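Local coordinates for uncharacterized protein (Deinococcus radiodurans, PDB 3GG7), which binds manganese and probably acts as a metal-dependent hydrolase of the TatD family, cleaving ester bonds, at residues 104-109 / 130-135; 152-157 / 183-188; 15-20 / 48-53. All blocks are in the same frame, centred on the assembly; numbering follows the deposited sequence.

Contact 1. Residues 104-109 / 130-135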
loop_
_atom_site.group_PDB
_atom_site.type_symbol
_atom_site.label_atom_id
_atom_site.label_comp_id
_atom_site.label_asym_id
_atom_site.label_seq_id
_atom_site.Cartn_x
_atom_site.Cartn_y
_atom_site.Cartn_z
ATOM N N ALA A 104 5.004 -13.156 13.459
ATOM C CA ALA A 104 6.298 -13.695 13.114
ATOM C C ALA A 104 6.760 -13.261 11.727
ATOM O O ALA A 104 7.901 -12.819 11.551
ATOM C CB ALA A 104 6.278 -15.206 13.210
ATOM N N VAL A 105 5.870 -13.399 10.741
ATOM C CA VAL A 105 6.209 -13.025 9.384
ATOM C C VAL A 105 6.477 -11.522 9.241
ATOM O O VAL A 105 7.440 -11.104 8.597
ATOM C CB VAL A 105 5.092 -13.467 8.386
ATOM C CG1 VAL A 105 5.261 -12.809 7.032
ATOM C CG2 VAL A 105 5.102 -14.980 8.234
ATOM N N PHE A 106 5.592 -10.697 9.789
ATOM C CA PHE A 106 5.769 -9.260 9.670
ATOM C C PHE A 106 7.059 -8.791 10.359
ATOM O O PHE A 106 7.802 -7.957 9.838
ATOM C CB PHE A 106 4.545 -8.527 10.259
ATOM C CG PHE A 106 4.518 -7.056 9.996
ATOM C CD1 PHE A 106 4.866 -6.509 8.766
ATOM C CD2 PHE A 106 4.105 -6.195 11.001
ATOM C CE1 PHE A 106 4.799 -5.125 8.566
ATOM C CE2 PHE A 106 4.058 -4.829 10.819
ATOM C CZ PHE A 106 4.391 -4.281 9.623
ATOM N N GLN A 107 7.333 -9.346 11.532
ATOM C CA GLN A 107 8.571 -8.980 12.241
ATOM C C GLN A 107 9.784 -9.388 11.416
ATOM O O GLN A 107 10.752 -8.617 11.275
ATOM C CB GLN A 107 8.611 -9.657 13.596
ATOM C CG GLN A 107 9.942 -9.565 14.293
ATOM C CD GLN A 107 9.869 -10.173 15.667
ATOM O OE1 GLN A 107 9.965 -11.395 15.824
ATOM N NE2 GLN A 107 9.683 -9.327 16.670
ATOM N N HIS A 108 9.733 -10.590 10.831
ATOM C CA HIS A 108 10.799 -11.085 9.937
ATOM C C HIS A 108 11.004 -10.109 8.774
ATOM O O HIS A 108 12.135 -9.736 8.440
ATOM C CB HIS A 108 10.470 -12.493 9.411
ATOM C CG HIS A 108 11.384 -12.984 8.329
ATOM N ND1 HIS A 108 12.500 -13.766 8.581
ATOM C CD2 HIS A 108 11.320 -12.844 6.987
ATOM C CE1 HIS A 108 13.086 -14.071 7.437
ATOM N NE2 HIS A 108 12.395 -13.519 6.454
ATOM N N ILE A 109 9.890 -9.688 8.170
ATOM C CA ILE A 109 9.936 -8.813 7.022
ATOM C C ILE A 109 10.589 -7.485 7.400
ATOM O O ILE A 109 11.459 -7.016 6.691
ATOM C CB ILE A 109 8.544 -8.636 6.399
ATOM C CG1 ILE A 109 8.232 -9.892 5.549
ATOM C CG2 ILE A 109 8.490 -7.380 5.555
ATOM C CD1 ILE A 109 6.834 -9.983 4.983
ATOM N N SER A 130 -2.863 -0.490 16.234
ATOM C CA SER A 130 -1.940 -0.315 17.349
ATOM C C SER A 130 -0.792 -1.321 17.324
ATOM O O SER A 130 0.346 -0.978 17.636
ATOM C CB SER A 130 -2.701 -0.396 18.678
ATOM O OG SER A 130 -3.404 0.818 18.906
ATOM N N GLU A 131 -1.082 -2.556 16.897
ATOM C CA GLU A 131 -0.054 -3.591 16.854
ATOM C C GLU A 131 0.925 -3.324 15.719
ATOM O O GLU A 131 2.119 -3.499 15.874
ATOM C CB GLU A 131 -0.668 -4.988 16.717
ATOM C CG GLU A 131 -1.491 -5.458 17.948
ATOM C CD GLU A 131 -2.768 -4.675 18.193
ATOM O OE1 GLU A 131 -3.521 -4.390 17.228
ATOM O OE2 GLU A 131 -3.038 -4.341 19.390
ATOM N N VAL A 132 0.408 -2.876 14.582
ATOM C CA VAL A 132 1.292 -2.477 13.472
ATOM C C VAL A 132 2.229 -1.341 13.912
ATOM O O VAL A 132 3.432 -1.388 13.674
ATOM C CB VAL A 132 0.501 -2.119 12.195
ATOM C CG1 VAL A 132 1.395 -1.369 11.187
ATOM C CG2 VAL A 132 -0.073 -3.412 11.570
ATOM N N LEU A 133 1.662 -0.349 14.598
ATOM C CA LEU A 133 2.474 0.769 15.062
ATOM C C LEU A 133 3.518 0.336 16.086
ATOM O O LEU A 133 4.644 0.829 16.059
ATOM C CB LEU A 133 1.594 1.885 15.610
ATOM C CG LEU A 133 0.680 2.567 14.585
ATOM C CD1 LEU A 133 -0.133 3.668 15.203
ATOM C CD2 LEU A 133 1.492 3.105 13.435
ATOM N N ASN A 134 3.179 -0.597 16.967
ATOM C CA ASN A 134 4.169 -1.137 17.921
ATOM C C ASN A 134 5.328 -1.774 17.157
ATOM O O ASN A 134 6.514 -1.568 17.471
ATOM C CB ASN A 134 3.527 -2.142 18.894
ATOM C CG ASN A 134 2.586 -1.472 19.884
ATOM O OD1 ASN A 134 2.669 -0.277 20.096
ATOM N ND2 ASN A 134 1.665 -2.239 20.452
ATOM N N CYS A 135 4.997 -2.508 16.092
ATOM C CA CYS A 135 6.039 -3.168 15.283
ATOM C C CYS A 135 6.921 -2.152 14.585
ATOM O O CYS A 135 8.111 -2.344 14.505
ATOM C CB CYS A 135 5.430 -4.124 14.230
ATOM S SG CYS A 135 4.627 -5.586 14.894
#

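Contact 2. Residues 152-157 / 183-188. With SO4 (sulfate ion), chain D.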
loop_
_atom_site.group_PDB
_atom_site.type_symbol
_atom_site.label_atom_id
_atom_site.label_comp_id
_atom_site.label_asym_id
_atom_site.label_seq_id
_atom_site.Cartn_x
_atom_site.Cartn_y
_atom_site.Cartn_z
ATOM N N GLY A 152 -8.339 2.891 11.211
ATOM C CA GLY A 152 -8.298 2.880 12.665
ATOM C C GLY A 152 -8.805 4.192 13.230
ATOM O O GLY A 152 -9.432 4.994 12.529
ATOM N N SER A 153 -8.534 4.402 14.511
ATOM C CA SER A 153 -9.040 5.576 15.222
ATOM C C SER A 153 -8.205 6.797 14.908
ATOM O O SER A 153 -7.084 6.693 14.425
ATOM C CB SER A 153 -8.956 5.335 16.724
ATOM O OG SER A 153 -7.611 5.237 17.139
ATOM N N VAL A 154 -8.737 7.969 15.218
ATOM C CA VAL A 154 -7.956 9.203 15.081
ATOM C C VAL A 154 -6.816 9.266 16.087
ATOM O O VAL A 154 -5.754 9.795 15.768
ATOM C CB VAL A 154 -8.829 10.462 15.239
ATOM C CG1 VAL A 154 -7.953 11.725 15.079
ATOM C CG2 VAL A 154 -9.940 10.443 14.246
ATOM N N THR A 155 -7.040 8.737 17.292
ATOM C CA THR A 155 -5.973 8.591 18.268
ATOM C C THR A 155 -4.790 7.821 17.694
ATOM O O THR A 155 -3.643 8.232 17.825
ATOM C CB THR A 155 -6.430 7.839 19.532
ATOM O OG1 THR A 155 -7.514 8.550 20.130
ATOM C CG2 THR A 155 -5.287 7.728 20.538
ATOM N N GLU A 156 -5.070 6.679 17.083
ATOM C CA GLU A 156 -4.000 5.881 16.487
ATOM C C GLU A 156 -3.350 6.567 15.274
ATOM O O GLU A 156 -2.146 6.393 15.035
ATOM C CB GLU A 156 -4.538 4.495 16.095
ATOM C CG GLU A 156 -4.765 3.587 17.290
ATOM C CD GLU A 156 -5.744 2.463 17.020
ATOM O OE1 GLU A 156 -6.869 2.741 16.553
ATOM O OE2 GLU A 156 -5.389 1.301 17.288
ATOM N N LEU A 157 -4.141 7.323 14.523
ATOM C CA LEU A 157 -3.641 8.068 13.372
ATOM C C LEU A 157 -2.630 9.122 13.826
ATOM O O LEU A 157 -1.559 9.273 13.224
ATOM C CB LEU A 157 -4.791 8.712 12.596
ATOM C CG LEU A 157 -4.390 9.674 11.471
ATOM C CD1 LEU A 157 -3.413 8.999 10.533
ATOM C CD2 LEU A 157 -5.625 10.166 10.743
ATOM N N ILE A 183 -8.559 11.826 6.932
ATOM C CA ILE A 183 -7.776 12.590 5.940
ATOM C C ILE A 183 -7.453 14.012 6.416
ATOM O O ILE A 183 -6.327 14.476 6.269
ATOM C CB ILE A 183 -8.502 12.589 4.568
ATOM C CG1 ILE A 183 -8.495 11.167 3.957
ATOM C CG2 ILE A 183 -7.867 13.623 3.608
ATOM C CD1 ILE A 183 -9.403 10.982 2.735
ATOM N N ARG A 184 -8.420 14.681 7.052
ATOM C CA ARG A 184 -8.169 16.033 7.574
ATOM C C ARG A 184 -7.045 16.122 8.624
ATOM O O ARG A 184 -6.386 17.168 8.742
ATOM C CB ARG A 184 -9.455 16.663 8.118
ATOM C CG ARG A 184 -10.441 16.991 7.035
ATOM C CD ARG A 184 -11.579 17.837 7.547
ATOM N NE ARG A 184 -12.773 17.548 6.761
ATOM C CZ ARG A 184 -13.713 16.670 7.095
ATOM N NH1 ARG A 184 -13.659 15.991 8.240
ATOM N NH2 ARG A 184 -14.736 16.489 6.281
ATOM N N SER A 185 -6.799 15.037 9.362
ATOM C CA SER A 185 -5.690 14.990 10.321
ATOM C C SER A 185 -4.302 14.656 9.729
ATOM O O SER A 185 -3.264 14.830 10.391
ATOM C CB SER A 185 -6.029 14.024 11.455
ATOM O OG SER A 185 -7.107 14.558 12.197
ATOM N N MET A 186 -4.283 14.229 8.470
ATOM C CA MET A 186 -3.048 13.817 7.819
ATOM C C MET A 186 -2.313 15.028 7.246
ATOM O O MET A 186 -2.938 15.878 6.604
ATOM C CB MET A 186 -3.372 12.847 6.663
ATOM C CG MET A 186 -4.008 11.526 7.069
ATOM S SD MET A 186 -4.460 10.496 5.612
ATOM C CE MET A 186 -5.254 9.124 6.411
ATOM N N PRO A 187 -0.982 15.107 7.458
ATOM C CA PRO A 187 -0.224 16.132 6.757
ATOM C C PRO A 187 -0.330 15.900 5.249
ATOM O O PRO A 187 -0.166 14.759 4.776
ATOM C CB PRO A 187 1.212 15.954 7.263
ATOM C CG PRO A 187 1.204 14.729 8.071
ATOM C CD PRO A 187 -0.138 14.265 8.317
ATOM N N ARG A 188 -0.610 16.959 4.495
ATOM C CA ARG A 188 -0.848 16.801 3.058
ATOM C C ARG A 188 0.382 16.329 2.327
ATOM O O ARG A 188 0.242 15.730 1.257
ATOM C CB ARG A 188 -1.357 18.101 2.422
ATOM C CG ARG A 188 -2.731 18.478 2.904
ATOM C CD ARG A 188 -3.286 19.662 2.157
ATOM N NE ARG A 188 -4.559 20.107 2.722
ATOM C CZ ARG A 188 -5.217 21.186 2.305
ATOM N NH1 ARG A 188 -4.725 21.953 1.330
ATOM N NH2 ARG A 188 -6.379 21.497 2.863
HETATM S S SO4 D . -11.257 8.062 17.847
HETATM O O1 SO4 D . -12.347 8.919 18.323
HETATM O O2 SO4 D . -11.459 7.823 16.414
HETATM O O3 SO4 D . -9.953 8.652 18.118
HETATM O O4 SO4 D . -11.351 6.758 18.510
#

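Contact 3. Residues 15-20 / 48-53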
loop_
_atom_site.group_PDB
_atom_site.type_symbol
_atom_site.label_atom_id
_atom_site.label_comp_id
_atom_site.label_asym_id
_atom_site.label_seq_id
_atom_site.Cartn_x
_atom_site.Cartn_y
_atom_site.Cartn_z
ATOM N N ASP A 15 -7.116 -10.409 -16.391
ATOM C CA ASP A 15 -6.141 -10.171 -17.454
ATOM C C ASP A 15 -5.150 -9.094 -16.980
ATOM O O ASP A 15 -5.301 -7.925 -17.336
ATOM C CB ASP A 15 -6.878 -9.721 -18.731
ATOM C CG ASP A 15 -5.984 -9.625 -19.949
ATOM O OD1 ASP A 15 -4.742 -9.558 -19.839
ATOM O OD2 ASP A 15 -6.546 -9.548 -21.067
ATOM N N PRO A 16 -4.158 -9.498 -16.163
ATOM C CA PRO A 16 -3.220 -8.481 -15.624
ATOM C C PRO A 16 -2.467 -7.680 -16.656
ATOM O O PRO A 16 -2.209 -6.481 -16.460
ATOM C CB PRO A 16 -2.253 -9.320 -14.784
ATOM C CG PRO A 16 -3.098 -10.460 -14.316
ATOM C CD PRO A 16 -3.961 -10.805 -15.513
ATOM N N VAL A 17 -2.069 -8.312 -17.757
ATOM C CA VAL A 17 -1.359 -7.584 -18.806
ATOM C C VAL A 17 -2.229 -6.478 -19.415
ATOM O O VAL A 17 -1.724 -5.387 -19.692
ATOM C CB VAL A 17 -0.841 -8.553 -19.910
ATOM C CG1 VAL A 17 -0.317 -7.791 -21.122
ATOM C CG2 VAL A 17 0.210 -9.496 -19.326
ATOM N N ALA A 18 -3.521 -6.735 -19.641
ATOM C CA ALA A 18 -4.398 -5.703 -20.179
ATOM C C ALA A 18 -4.469 -4.488 -19.255
ATOM O O ALA A 18 -4.486 -3.346 -19.717
ATOM C CB ALA A 18 -5.813 -6.263 -20.449
ATOM N N VAL A 19 -4.513 -4.736 -17.943
ATOM C CA VAL A 19 -4.607 -3.648 -16.996
ATOM C C VAL A 19 -3.276 -2.881 -17.002
ATOM O O VAL A 19 -3.275 -1.675 -17.035
ATOM C CB VAL A 19 -4.994 -4.139 -15.585
ATOM C CG1 VAL A 19 -5.032 -2.986 -14.605
ATOM C CG2 VAL A 19 -6.365 -4.877 -15.627
ATOM N N ALA A 20 -2.159 -3.588 -16.972
ATOM C CA ALA A 20 -0.835 -2.945 -17.038
ATOM C C ALA A 20 -0.659 -2.097 -18.285
ATOM O O ALA A 20 -0.169 -0.981 -18.209
ATOM C CB ALA A 20 0.271 -3.994 -16.964
ATOM N N ALA A 48 7.840 -5.526 -17.361
ATOM C CA ALA A 48 8.882 -5.490 -18.402
ATOM C C ALA A 48 8.453 -4.581 -19.533
ATOM O O ALA A 48 7.385 -4.765 -20.105
ATOM C CB ALA A 48 9.181 -6.900 -18.923
ATOM N N GLY A 49 9.241 -3.546 -19.791
ATOM C CA GLY A 49 8.918 -2.544 -20.781
ATOM C C GLY A 49 7.861 -1.532 -20.390
ATOM O O GLY A 49 7.432 -0.744 -21.231
ATOM N N ARG A 50 7.467 -1.528 -19.105
ATOM C CA ARG A 50 6.390 -0.697 -18.614
ATOM C C ARG A 50 6.888 0.124 -17.407
ATOM O O ARG A 50 6.751 -0.317 -16.258
ATOM C CB ARG A 50 5.174 -1.569 -18.231
ATOM C CG ARG A 50 4.675 -2.421 -19.392
ATOM C CD ARG A 50 3.228 -2.919 -19.174
ATOM N NE ARG A 50 2.807 -3.622 -20.392
ATOM C CZ ARG A 50 2.889 -4.930 -20.591
ATOM N NH1 ARG A 50 3.238 -5.777 -19.628
ATOM N NH2 ARG A 50 2.528 -5.415 -21.792
ATOM N N PRO A 51 7.471 1.310 -17.669
ATOM C CA PRO A 51 8.133 2.093 -16.617
ATOM C C PRO A 51 7.191 2.679 -15.595
ATOM O O PRO A 51 7.657 3.121 -14.570
ATOM C CB PRO A 51 8.841 3.194 -17.412
ATOM C CG PRO A 51 7.974 3.405 -18.559
ATOM C CD PRO A 51 7.491 2.030 -18.957
ATOM N N HIS A 52 5.880 2.666 -15.846
ATOM C CA HIS A 52 4.895 3.109 -14.843
ATOM C C HIS A 52 4.456 2.019 -13.913
ATOM O O HIS A 52 3.702 2.301 -12.980
ATOM C CB HIS A 52 3.675 3.698 -15.517
ATOM C CG HIS A 52 3.958 5.016 -16.163
ATOM N ND1 HIS A 52 4.446 5.117 -17.448
ATOM C CD2 HIS A 52 3.948 6.269 -15.656
ATOM C CE1 HIS A 52 4.673 6.393 -17.714
ATOM N NE2 HIS A 52 4.365 7.113 -16.653
ATOM N N VAL A 53 4.916 0.792 -14.109
ATOM C CA VAL A 53 4.525 -0.320 -13.247
ATOM C C VAL A 53 5.689 -0.601 -12.289
ATOM O O VAL A 53 6.741 -1.076 -12.715
ATOM C CB VAL A 53 4.222 -1.597 -14.073
ATOM C CG1 VAL A 53 3.886 -2.760 -13.136
ATOM C CG2 VAL A 53 3.045 -1.350 -15.059
#

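Contact 1. Residues 104-109 / 130-135
Phe106 carries its ring across to Cys135 because CG stands anti to the backbone N, at chi1 -171°. Cys135 meets it with SG placed beside its own backbone N and anti to the carbonyl carbon, chi1 -68°. The two residues sit on neighbouring outer helices of the TIM barrel, helix 99-115 and helix 129-138. Strand 119-124 lies between these two helices in the chain.

The contact is wholly apolar, and no hydrogen bond links the two segments. The CD2 and CE2 carbons of the phenyl ring do nearly all the touching. Phe106 CE2 lies 3.7 Å from Cys135 CB. The sulfur sits next to the same pair of carbons, with Cys135 SG 4.0 Å from Phe106 CD2. This is a cysteine sulfur-aromatic contact. Cys135 SG is 5.1 Å from the centroid of the Phe106 ring and 70° off its normal, so its approach is oblique. Val132, nearly one helical turn before Cys135, adds a looser touch to ring carbon CE2 through CG1.

All three residues are buried. Phe106 also packs on Val87 of strand 83-88 and on Leu89, and Val132 shares Leu89. Phe103 and Leu110 of helix 99-115 touch Cys135 as well. The ring therefore fills the space between the two helices and the barrel wall. The contact is not part of the metal site: the side chain of Phe106 is about 13 Å from the bound manganese. His124, a predicted ligand of a second metal, is nearer, with its side chain about 7 Å from that of Val132. The Val132 touch is the longest of the set, Phe106 CE2 to Val132 CG1 at 4.4 Å.

Contact 2. Residues 152-157 / 183-188
Leu157 reaches from helix 154-162 to Ser185 and Met186, and its CD2 methyl makes the contact. Its CB points at the other segment. CG is anti to the backbone N, chi1 172°, which carries the branch toward Ser185 and Met186. At the tip, Leu157 CD2 lies 3.9 Å from Ser185 CB. Leu157 CD2 is also 4.2 Å from Met186 CG. Closer to the surface, Val154 CG1 comes to 4.1 Å from Ser185 OG. No hydrogen bond joins the segments.

The start of helix 154-162 is closed by a capping box. Ser153 OG accepts from Glu156 N at 2.9 Å. In return, Glu156 OE1 takes the backbone N of Ser153 and also its hydroxyl, Ser153 OG to Glu156 OE1 being 2.7 Å. The two donors come to OE1 from opposite faces of the carboxylate plane. With an alanine in place of Ser153, Glu156 N would probably lose its cap and Glu156 OE1 one of its two donors.

A sulfate ion, probably from the crystallisation liquor, rests on this helix start. Val154 N gives it a nearly straight bond to O2 (170°), and Thr155 N and Thr155 OG1 both donate to O3. The positive end of the helix dipole would probably favour the anion.

Leu182 of helix 177-185 also packs on Val154 and Leu157. Beneath, Leu157 and Met186 both rest on Phe167 of strand 166-169. The contact thus joins helix 154-162 to helix 177-185 over the strand that lies between them in the chain.

Contact 3. Residues 15-20 / 48-53
Arg50 lays its aliphatic chain against helix 16-25 and brings its guanidinium up to Val17. CG stands beside the backbone N, anti to the carbonyl carbon, at chi1 -57°. From CG to NE the chain is extended. This shape puts the last methylene over Ala20, with Arg50 CD 3.8 Å from Ala20 CB. The plane of the guanidinium is then swung round, chi4 95°.

Farther out, Arg50 NH2 lies 3.8 Å from Val17 CG1. The two side chains cross at about a right angle. Both Ala20 CB and Val17 CG1 approach the guanidinium obliquely. The polar end has its partner just before the segment: NH1 is hydrogen-bonded to Leu46 O. That bond helps fix the rotation of the group, while Ala20 meets the hydrocarbon part and Val17 the NH2 end.

Val53 makes the inner part of the contact. Val53 CG2 is 4.3 Å from Ala20 CB. Ala20 is therefore shared by a buried valine and the stem of an arginine. Val53 closes a type I beta turn that starts at Arg50, with Val53 N bonded to Arg50 O at 3.0 Å. The turn sets both side chains toward the helix.

At the start of 15-20, Asp15 is the N-cap of helix 16-25. Asp15 OD1 takes Ala18 N at 3.1 Å, and the N-H comes from above the carboxylate plane. His52 bonds through ND1 to Glu24 of the same helix.

Helix 16-25 follows strand 4-8, and Val53 opens strand 53-55. The packing of this first helix against the turn leading into the third strand belongs to the alpha/beta barrel of TatD-type hydrolases.

Contact 1 is the buried one, whereas contacts 2 and 3 are partly buried, and contact 2 has exposed residues at its rim. Contacts 1 and 2 each join helices that are neighbours round the barrel. They also meet each other: Ser130 OG lies 2.6 Å from Glu156 OE2, a probable hydrogen bond, and Leu133 packs on the backbone of Glu156. Contact 3 lies across the chain's centre from both and joins a helix to a turn. The chemistry follows the place. At 104-109 / 130-135 it is aromatic and sulfur packing. At 152-157 / 183-188 leucine packing sits beside a capped, sulfate-bound helix start. At 15-20 / 48-53 an arginine packs its CD on alanine and its NH2 end on valine.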